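Local coordinates for protein 5'-tyrosyl-DNA phosphodiesterase (Caenorhabditis elegans, PDB 4FVA) that belongs to the endonuclease/exonuclease/phosphatase family of the DNase I-like clan and holds a magnesium ion in its metal site, at residues L50-D55 with C77-A82; R106-L111 with F121-H126. One frame throughout, in Å; residues are numbered along the deposited sequence.

Contact 1. Residues L50-D55 with C77-A82. With MG (magnesium ion), chain F.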
ATOM      1  N   LEU A  50       3.234   0.878  -3.726  1.00 19.03           N
ATOM      2  CA  LEU A  50       4.175   1.865  -3.171  1.00 20.31           C
ATOM      3  C   LEU A  50       3.532   3.247  -3.101  1.00 19.93           C
ATOM      4  O   LEU A  50       2.716   3.592  -3.960  1.00 18.76           O
ATOM      5  CB  LEU A  50       5.441   1.967  -4.027  1.00 20.22           C
ATOM      6  CG  LEU A  50       6.233   0.670  -4.238  1.00 20.67           C
ATOM      7  CD1 LEU A  50       7.415   0.940  -5.165  1.00 19.30           C
ATOM      8  CD2 LEU A  50       6.713   0.136  -2.879  1.00 19.71           C
ATOM      9  N   GLN A  51       3.921   4.030  -2.093  1.00 20.97           N
ATOM     10  CA  GLN A  51       3.549   5.435  -1.998  1.00 19.15           C
ATOM     11  C   GLN A  51       4.793   6.294  -1.745  1.00 19.30           C
ATOM     12  O   GLN A  51       5.822   5.792  -1.273  1.00 19.55           O
ATOM     13  CB  GLN A  51       2.508   5.656  -0.889  1.00 19.28           C
ATOM     14  CG  GLN A  51       1.312   4.723  -0.936  1.00 19.19           C
ATOM     15  CD  GLN A  51       1.544   3.406  -0.216  1.00 19.44           C
ATOM     16  OE1 GLN A  51       2.244   3.359   0.805  1.00 19.75           O
ATOM     17  NE2 GLN A  51       0.946   2.319  -0.745  1.00 19.31           N
ATOM     18  N   GLU A  52       4.685   7.592  -2.025  1.00 20.76           N
ATOM     19  CA  GLU A  52       5.821   8.511  -1.929  1.00 19.29           C
ATOM     20  C   GLU A  52       7.025   8.024  -2.721  1.00 19.28           C
ATOM     21  O   GLU A  52       8.154   8.055  -2.235  1.00 20.07           O
ATOM     22  CB  GLU A  52       6.215   8.784  -0.468  1.00 19.66           C
ATOM     23  CG  GLU A  52       5.418   9.918   0.147  1.00 29.05           C
ATOM     24  CD  GLU A  52       5.968  10.385   1.464  1.00 31.34           C
ATOM     25  OE1 GLU A  52       7.189  10.694   1.547  1.00 24.75           O
ATOM     26  OE2 GLU A  52       5.167  10.419   2.426  1.00 27.64           O
ATOM     27  N   VAL A  53       6.774   7.581  -3.945  1.00 19.02           N
ATOM     28  CA  VAL A  53       7.828   7.268  -4.899  1.00 18.98           C
ATOM     29  C   VAL A  53       8.229   8.597  -5.534  1.00 22.47           C
ATOM     30  O   VAL A  53       7.355   9.416  -5.823  1.00 18.66           O
ATOM     31  CB  VAL A  53       7.313   6.316  -5.974  1.00 18.77           C
ATOM     32  CG1 VAL A  53       8.442   5.907  -6.912  1.00 18.78           C
ATOM     33  CG2 VAL A  53       6.671   5.080  -5.314  1.00 18.88           C
ATOM     34  N   VAL A  54       9.530   8.807  -5.751  1.00 19.73           N
ATOM     35  CA  VAL A  54      10.044  10.008  -6.427  1.00 18.86           C
ATOM     36  C   VAL A  54      10.902   9.650  -7.638  1.00 28.30           C
ATOM     37  O   VAL A  54      11.375   8.520  -7.758  1.00 18.89           O
ATOM     38  CB  VAL A  54      10.852  10.912  -5.457  1.00 23.93           C
ATOM     39  CG1 VAL A  54       9.977  11.386  -4.297  1.00 20.84           C
ATOM     40  CG2 VAL A  54      12.091  10.167  -4.930  1.00 19.39           C
ATOM     41  N   ASP A  55      11.083  10.601  -8.551  1.00 25.96           N
ATOM     42  CA  ASP A  55      11.870  10.345  -9.761  1.00 29.60           C
ATOM     43  C   ASP A  55      13.336  10.114  -9.430  1.00 31.56           C
ATOM     44  O   ASP A  55      14.004   9.279 -10.038  1.00 33.30           O
ATOM     45  CB  ASP A  55      11.736  11.505 -10.745  1.00 27.35           C
ATOM     46  CG  ASP A  55      10.344  11.617 -11.334  1.00 34.17           C
ATOM     47  OD1 ASP A  55       9.631  10.592 -11.428  1.00 28.76           O
ATOM     48  OD2 ASP A  55       9.942  12.751 -11.660  1.00 44.37           O
ATOM     49  N   CYS A  77       5.645  13.891 -11.425  1.00 30.17           N
ATOM     50  CA  CYS A  77       5.134  14.758 -10.360  1.00 26.32           C
ATOM     51  C   CYS A  77       6.123  14.735  -9.191  1.00 23.39           C
ATOM     52  O   CYS A  77       7.030  13.893  -9.168  1.00 28.97           O
ATOM     53  CB  CYS A  77       3.746  14.272  -9.930  1.00 26.07           C
ATOM     54  SG  CYS A  77       2.924  15.162  -8.565  1.00 42.98           S
ATOM     55  N   GLN A  78       5.974  15.637  -8.225  1.00 21.52           N
ATOM     56  CA  GLN A  78       6.916  15.668  -7.081  1.00 22.12           C
ATOM     57  C   GLN A  78       7.047  14.290  -6.404  1.00 27.13           C
ATOM     58  O   GLN A  78       8.151  13.842  -6.068  1.00 23.43           O
ATOM     59  CB  GLN A  78       6.488  16.718  -6.059  1.00 21.61           C
ATOM     60  CG  GLN A  78       7.487  16.919  -4.910  1.00 25.20           C
ATOM     61  CD  GLN A  78       6.889  17.701  -3.754  1.00 28.40           C
ATOM     62  OE1 GLN A  78       5.774  18.214  -3.856  1.00 37.55           O
ATOM     63  NE2 GLN A  78       7.611  17.766  -2.634  1.00 29.88           N
ATOM     64  N   TYR A  79       5.908  13.647  -6.151  1.00 28.58           N
ATOM     65  CA  TYR A  79       5.891  12.263  -5.665  1.00 25.08           C
ATOM     66  C   TYR A  79       4.586  11.589  -6.083  1.00 22.32           C
ATOM     67  O   TYR A  79       3.623  12.263  -6.453  1.00 25.82           O
ATOM     68  CB  TYR A  79       6.125  12.201  -4.148  1.00 23.01           C
ATOM     69  CG  TYR A  79       5.102  12.950  -3.331  1.00 24.45           C
ATOM     70  CD1 TYR A  79       5.080  14.338  -3.317  1.00 18.84           C
ATOM     71  CD2 TYR A  79       4.180  12.265  -2.550  1.00 24.42           C
ATOM     72  CE1 TYR A  79       4.145  15.031  -2.552  1.00 23.76           C
ATOM     73  CE2 TYR A  79       3.241  12.941  -1.792  1.00 24.90           C
ATOM     74  CZ  TYR A  79       3.231  14.327  -1.794  1.00 23.07           C
ATOM     75  OH  TYR A  79       2.302  15.001  -1.022  1.00 20.02           O
ATOM     76  N   TYR A  80       4.556  10.261  -6.074  1.00 18.51           N
ATOM     77  CA  TYR A  80       3.428   9.550  -6.668  1.00 18.11           C
ATOM     78  C   TYR A  80       3.394   8.113  -6.142  1.00 18.23           C
ATOM     79  O   TYR A  80       4.181   7.753  -5.252  1.00 18.48           O
ATOM     80  CB  TYR A  80       3.528   9.594  -8.205  1.00 17.88           C
ATOM     81  CG  TYR A  80       4.932   9.308  -8.735  1.00 20.71           C
ATOM     82  CD1 TYR A  80       5.342   8.007  -9.019  1.00 22.88           C
ATOM     83  CD2 TYR A  80       5.843  10.340  -8.938  1.00 21.75           C
ATOM     84  CE1 TYR A  80       6.636   7.740  -9.483  1.00 18.08           C
ATOM     85  CE2 TYR A  80       7.127  10.087  -9.414  1.00 22.51           C
ATOM     86  CZ  TYR A  80       7.519   8.790  -9.677  1.00 25.87           C
ATOM     87  OH  TYR A  80       8.801   8.542 -10.144  1.00 22.54           O
ATOM     88  N   THR A  81       2.454   7.312  -6.628  1.00 18.09           N
ATOM     89  CA  THR A  81       2.361   5.939  -6.154  1.00 18.21           C
ATOM     90  C   THR A  81       2.689   4.951  -7.270  1.00 18.11           C
ATOM     91  O   THR A  81       2.815   5.336  -8.434  1.00 17.93           O
ATOM     92  CB  THR A  81       0.973   5.630  -5.569  1.00 25.33           C
ATOM     93  OG1 THR A  81      -0.016   5.765  -6.592  1.00 17.93           O
ATOM     94  CG2 THR A  81       0.657   6.599  -4.431  1.00 18.34           C
ATOM     95  N   ALA A  82       2.830   3.680  -6.919  1.00 18.24           N
ATOM     96  CA  ALA A  82       3.068   2.662  -7.931  1.00 22.63           C
ATOM     97  C   ALA A  82       2.350   1.376  -7.542  1.00 22.91           C
ATOM     98  O   ALA A  82       2.183   1.079  -6.353  1.00 18.43           O
ATOM     99  CB  ALA A  82       4.568   2.413  -8.111  1.00 18.34           C
TER
HETATM  100 MG    MG F 402       8.082  11.027   3.927  1.00 33.25          MG
HETATM  101  O   HOH W   1       9.901  13.041  -8.525  1.00 24.35           O
HETATM  102  O   HOH W   2       9.296  13.247   4.272  1.00 32.58           O
HETATM  103  O   HOH W   3       7.368   8.690   4.462  1.00 23.86           O
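Y80 and D55 carry the side-chain hydrogen bond of this contact. Y80 OH donates a hydrogen bond to D55 OD1 at 2.6 Å, meeting the carboxylate on its anti side, 27° out of plane. OD1 also takes a weak hydrogen bond from the backbone of G76. A water bridges the same end of the segments, accepting from D55 N and donating to C77 O.

The Y80 ring is also packed by V53. The carbonyl oxygen of V53 sits 3.5 Å above the ring plane, over its centre, and V53 CG1 touches Y80 CE1 at 3.6 Å. CG of Y80 stands between the backbone N and the carbonyl carbon (chi1 44°), which brings the ring back over V53. Beyond it, L50 and A82 meet through their CB atoms. V54 CG1 lies against Y79 CB at 3.9 Å.

The backbones pair antiparallel. L50 and A82 exchange two hydrogen bonds, as do V53 and Y80. Between these pairs the register slips by one residue. E52 and V53 both face Y80 in a G1 beta bulge, where V53 N bonds to Y80 O at 2.9 Å. E52 has a positive phi of 53°, and the chain turns a corner there.

The first bond of the E52 side chain leads away from 77-82, and its carboxylate reaches the metal site. E52 OE1 binds the magnesium ion at 2.6 Å, and D22 is a second protein ligand. N20 holds the other carboxylate oxygen. The E52 and Y79 side chains cross obliquely, with E52 CG 3.8 Å from Y79 CD2, while Y79 OH bonds to R106.

Contact 2. Residues R106-L111 with F121-H126; sequences RTLQIL and FLLNTH
R106 lays its guanidinium flat on the imidazole of H126, with the planes 19° apart and the centres 3.7 Å apart. NH1 stands over the middle of the ring. The arginine chain bends at chi2 (-55°), and its CB, CG and CD pass along the H126 carbonyl. R106 NH1 also donates to H126 O at 3.0 Å. That oxygen lies near the guanidinium plane, but NH1 sits well above the carbonyl plane. NH2 is held by Y79 and S129.

T125 OG1 donates to T107 O at 2.8 Å. A water joins T107 O and OG1 to N124 O, and another links the T107 and H126 amides. Farther along, Q109 pairs with N124 and L111 with L122, each by two backbone hydrogen bonds.

The Q109 and N124 side chains run side by side, with amide planes 21° apart. Their polar ends have other partners: T81, Y71 and H94 for Q109, Q51 and L50 for N124. On the other face, I110 CG1 packs on L123 CG at 3.9 Å, and L108 CD1 on L123 CB at 4.0 Å, towards helix 134-154. This is an antiparallel beta hairpin, strands 107-115 and 118-126, in one sheet of the DNase I-like fold.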
ATOM      1  N   ARG A 106      -2.846  13.964  -4.504  1.00 24.11           N
ATOM      2  CA  ARG A 106      -3.177  12.598  -4.119  1.00 20.73           C
ATOM      3  C   ARG A 106      -4.225  12.010  -5.045  1.00 20.94           C
ATOM      4  O   ARG A 106      -5.105  12.727  -5.555  1.00 18.59           O
ATOM      5  CB  ARG A 106      -3.617  12.538  -2.652  1.00 21.35           C
ATOM      6  CG  ARG A 106      -2.585  13.125  -1.683  1.00 19.28           C
ATOM      7  CD  ARG A 106      -1.196  12.466  -1.822  1.00 20.61           C
ATOM      8  NE  ARG A 106      -0.192  13.172  -1.017  1.00 21.16           N
ATOM      9  CZ  ARG A 106      -0.047  13.004   0.293  1.00 23.68           C
ATOM     10  NH1 ARG A 106      -0.833  12.143   0.929  1.00 22.77           N
ATOM     11  NH2 ARG A 106       0.879  13.688   0.969  1.00 20.03           N
ATOM     12  N   THR A 107      -4.147  10.690  -5.235  1.00 17.81           N
ATOM     13  CA  THR A 107      -4.914  10.009  -6.256  1.00 17.59           C
ATOM     14  C   THR A 107      -5.398   8.659  -5.749  1.00 21.02           C
ATOM     15  O   THR A 107      -4.844   8.092  -4.798  1.00 20.01           O
ATOM     16  CB  THR A 107      -4.032   9.735  -7.501  1.00 20.04           C
ATOM     17  OG1 THR A 107      -2.874   8.980  -7.092  1.00 22.92           O
ATOM     18  CG2 THR A 107      -3.564  11.051  -8.154  1.00 25.13           C
ATOM     19  N   LEU A 108      -6.413   8.127  -6.413  1.00 18.59           N
ATOM     20  CA  LEU A 108      -6.772   6.727  -6.218  1.00 20.74           C
ATOM     21  C   LEU A 108      -6.322   6.037  -7.482  1.00 23.92           C
ATOM     22  O   LEU A 108      -6.865   6.284  -8.565  1.00 24.26           O
ATOM     23  CB  LEU A 108      -8.278   6.570  -6.016  1.00 25.41           C
ATOM     24  CG  LEU A 108      -8.807   5.152  -5.808  1.00 25.37           C
ATOM     25  CD1 LEU A 108      -8.084   4.508  -4.646  1.00 20.60           C
ATOM     26  CD2 LEU A 108     -10.308   5.210  -5.525  1.00 26.95           C
ATOM     27  N   GLN A 109      -5.306   5.193  -7.344  1.00 17.44           N
ATOM     28  CA  GLN A 109      -4.723   4.482  -8.482  1.00 17.46           C
ATOM     29  C   GLN A 109      -5.370   3.110  -8.576  1.00 19.27           C
ATOM     30  O   GLN A 109      -5.286   2.317  -7.634  1.00 17.65           O
ATOM     31  CB  GLN A 109      -3.205   4.343  -8.315  1.00 17.46           C
ATOM     32  CG  GLN A 109      -2.502   3.616  -9.476  1.00 19.57           C
ATOM     33  CD  GLN A 109      -1.019   3.451  -9.242  1.00 17.54           C
ATOM     34  OE1 GLN A 109      -0.564   3.472  -8.092  1.00 17.74           O
ATOM     35  NE2 GLN A 109      -0.251   3.273 -10.324  1.00 21.32           N
ATOM     36  N   ILE A 110      -6.012   2.821  -9.708  1.00 18.36           N
ATOM     37  CA  ILE A 110      -6.763   1.576  -9.847  1.00 18.81           C
ATOM     38  C   ILE A 110      -6.211   0.745 -10.981  1.00 20.51           C
ATOM     39  O   ILE A 110      -6.143   1.216 -12.122  1.00 17.07           O
ATOM     40  CB  ILE A 110      -8.272   1.841 -10.089  1.00 20.56           C
ATOM     41  CG1 ILE A 110      -8.861   2.626  -8.918  1.00 17.08           C
ATOM     42  CG2 ILE A 110      -9.049   0.535 -10.204  1.00 20.41           C
ATOM     43  CD1 ILE A 110     -10.312   3.102  -9.160  1.00 16.97           C
ATOM     44  N   LEU A 111      -5.772  -0.471 -10.668  1.00 17.19           N
ATOM     45  CA  LEU A 111      -5.352  -1.389 -11.720  1.00 17.16           C
ATOM     46  C   LEU A 111      -6.309  -2.568 -11.689  1.00 25.12           C
ATOM     47  O   LEU A 111      -6.452  -3.248 -10.667  1.00 24.49           O
ATOM     48  CB  LEU A 111      -3.909  -1.864 -11.516  1.00 17.34           C
ATOM     49  CG  LEU A 111      -3.211  -2.562 -12.695  1.00 19.56           C
ATOM     50  CD1 LEU A 111      -2.862  -1.541 -13.796  1.00 17.20           C
ATOM     51  CD2 LEU A 111      -1.955  -3.324 -12.258  1.00 21.43           C
ATOM     52  N   PHE A 121      -9.217  -6.364  -8.716  1.00 17.58           N
ATOM     53  CA  PHE A 121      -9.117  -4.902  -8.695  1.00 20.34           C
ATOM     54  C   PHE A 121      -8.128  -4.482  -7.617  1.00 22.78           C
ATOM     55  O   PHE A 121      -8.213  -4.937  -6.472  1.00 20.38           O
ATOM     56  CB  PHE A 121     -10.485  -4.245  -8.447  1.00 17.38           C
ATOM     57  CG  PHE A 121     -11.442  -4.370  -9.609  1.00 21.88           C
ATOM     58  CD1 PHE A 121     -12.170  -5.539  -9.807  1.00 24.56           C
ATOM     59  CD2 PHE A 121     -11.634  -3.294 -10.483  1.00 22.70           C
ATOM     60  CE1 PHE A 121     -13.064  -5.652 -10.888  1.00 20.72           C
ATOM     61  CE2 PHE A 121     -12.521  -3.385 -11.549  1.00 25.53           C
ATOM     62  CZ  PHE A 121     -13.239  -4.572 -11.755  1.00 22.92           C
ATOM     63  N   LEU A 122      -7.187  -3.621  -7.992  1.00 19.41           N
ATOM     64  CA  LEU A 122      -6.168  -3.130  -7.076  1.00 17.81           C
ATOM     65  C   LEU A 122      -6.352  -1.632  -6.957  1.00 21.50           C
ATOM     66  O   LEU A 122      -6.285  -0.924  -7.964  1.00 19.69           O
ATOM     67  CB  LEU A 122      -4.763  -3.438  -7.614  1.00 17.87           C
ATOM     68  CG  LEU A 122      -4.476  -4.917  -7.912  1.00 19.33           C
ATOM     69  CD1 LEU A 122      -3.052  -5.142  -8.433  1.00 18.06           C
ATOM     70  CD2 LEU A 122      -4.742  -5.730  -6.654  1.00 18.20           C
ATOM     71  N   LEU A 123      -6.581  -1.154  -5.737  1.00 17.86           N
ATOM     72  CA  LEU A 123      -6.758   0.271  -5.480  1.00 18.67           C
ATOM     73  C   LEU A 123      -5.740   0.757  -4.446  1.00 21.37           C
ATOM     74  O   LEU A 123      -5.784   0.358  -3.282  1.00 18.29           O
ATOM     75  CB  LEU A 123      -8.181   0.554  -4.997  1.00 17.80           C
ATOM     76  CG  LEU A 123      -9.327   0.193  -5.957  1.00 20.65           C
ATOM     77  CD1 LEU A 123      -9.693  -1.289  -5.877  1.00 17.65           C
ATOM     78  CD2 LEU A 123     -10.538   1.072  -5.681  1.00 27.57           C
ATOM     79  N   ASN A 124      -4.828   1.613  -4.897  1.00 18.19           N
ATOM     80  CA  ASN A 124      -3.711   2.095  -4.098  1.00 18.21           C
ATOM     81  C   ASN A 124      -3.814   3.604  -3.929  1.00 18.17           C
ATOM     82  O   ASN A 124      -4.002   4.341  -4.918  1.00 17.95           O
ATOM     83  CB  ASN A 124      -2.392   1.717  -4.801  1.00 18.20           C
ATOM     84  CG  ASN A 124      -1.153   2.133  -4.021  1.00 18.44           C
ATOM     85  OD1 ASN A 124      -1.202   2.329  -2.808  1.00 18.66           O
ATOM     86  ND2 ASN A 124      -0.021   2.272  -4.729  1.00 18.40           N
ATOM     87  N   THR A 125      -3.678   4.073  -2.691  1.00 18.41           N
ATOM     88  CA  THR A 125      -3.786   5.498  -2.435  1.00 18.42           C
ATOM     89  C   THR A 125      -2.857   5.941  -1.329  1.00 22.21           C
ATOM     90  O   THR A 125      -2.359   5.134  -0.556  1.00 22.39           O
ATOM     91  CB  THR A 125      -5.233   5.934  -2.092  1.00 18.39           C
ATOM     92  OG1 THR A 125      -5.326   7.366  -2.134  1.00 23.22           O
ATOM     93  CG2 THR A 125      -5.622   5.439  -0.690  1.00 18.68           C
ATOM     94  N   HIS A 126      -2.619   7.242  -1.285  1.00 21.44           N
ATOM     95  CA  HIS A 126      -1.877   7.870  -0.208  1.00 19.00           C
ATOM     96  C   HIS A 126      -2.750   9.029   0.258  1.00 19.91           C
ATOM     97  O   HIS A 126      -2.699  10.104  -0.337  1.00 18.91           O
ATOM     98  CB  HIS A 126      -0.544   8.396  -0.747  1.00 18.97           C
ATOM     99  CG  HIS A 126       0.329   9.035   0.291  1.00 19.91           C
ATOM    100  ND1 HIS A 126       1.486   9.708  -0.029  1.00 19.28           N
ATOM    101  CD2 HIS A 126       0.199   9.119   1.640  1.00 20.57           C
ATOM    102  CE1 HIS A 126       2.044  10.175   1.080  1.00 20.58           C
ATOM    103  NE2 HIS A 126       1.286   9.829   2.104  1.00 23.79           N
TER
HETATM  104  O   HOH W   4      -2.044   9.017  -3.853  1.00 18.77           O
HETATM  105  O   HOH W   5      -2.370   6.713  -5.590  1.00 21.79           O

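Overall arrangement
Both contacts are largely buried antiparallel strand pairings, but they lie in different sheets. Contact 1 joins strands 47-53 and 80-86 of the six-stranded sheet; its loop end, at C77 and Q78, is nearer the surface. Contact 2 joins neighbouring strands of the other sheet, and all twelve of its residues are buried. Its pairing is more regular and its apolar face is backed by a helix. Contact 1 is broken by a bulge beside the metal. Polar side chains of 77-82 tie the sheets together by bonding to R106 and Q109. E52 and H126 also touch, bringing contact 2 to the edge of the magnesium site.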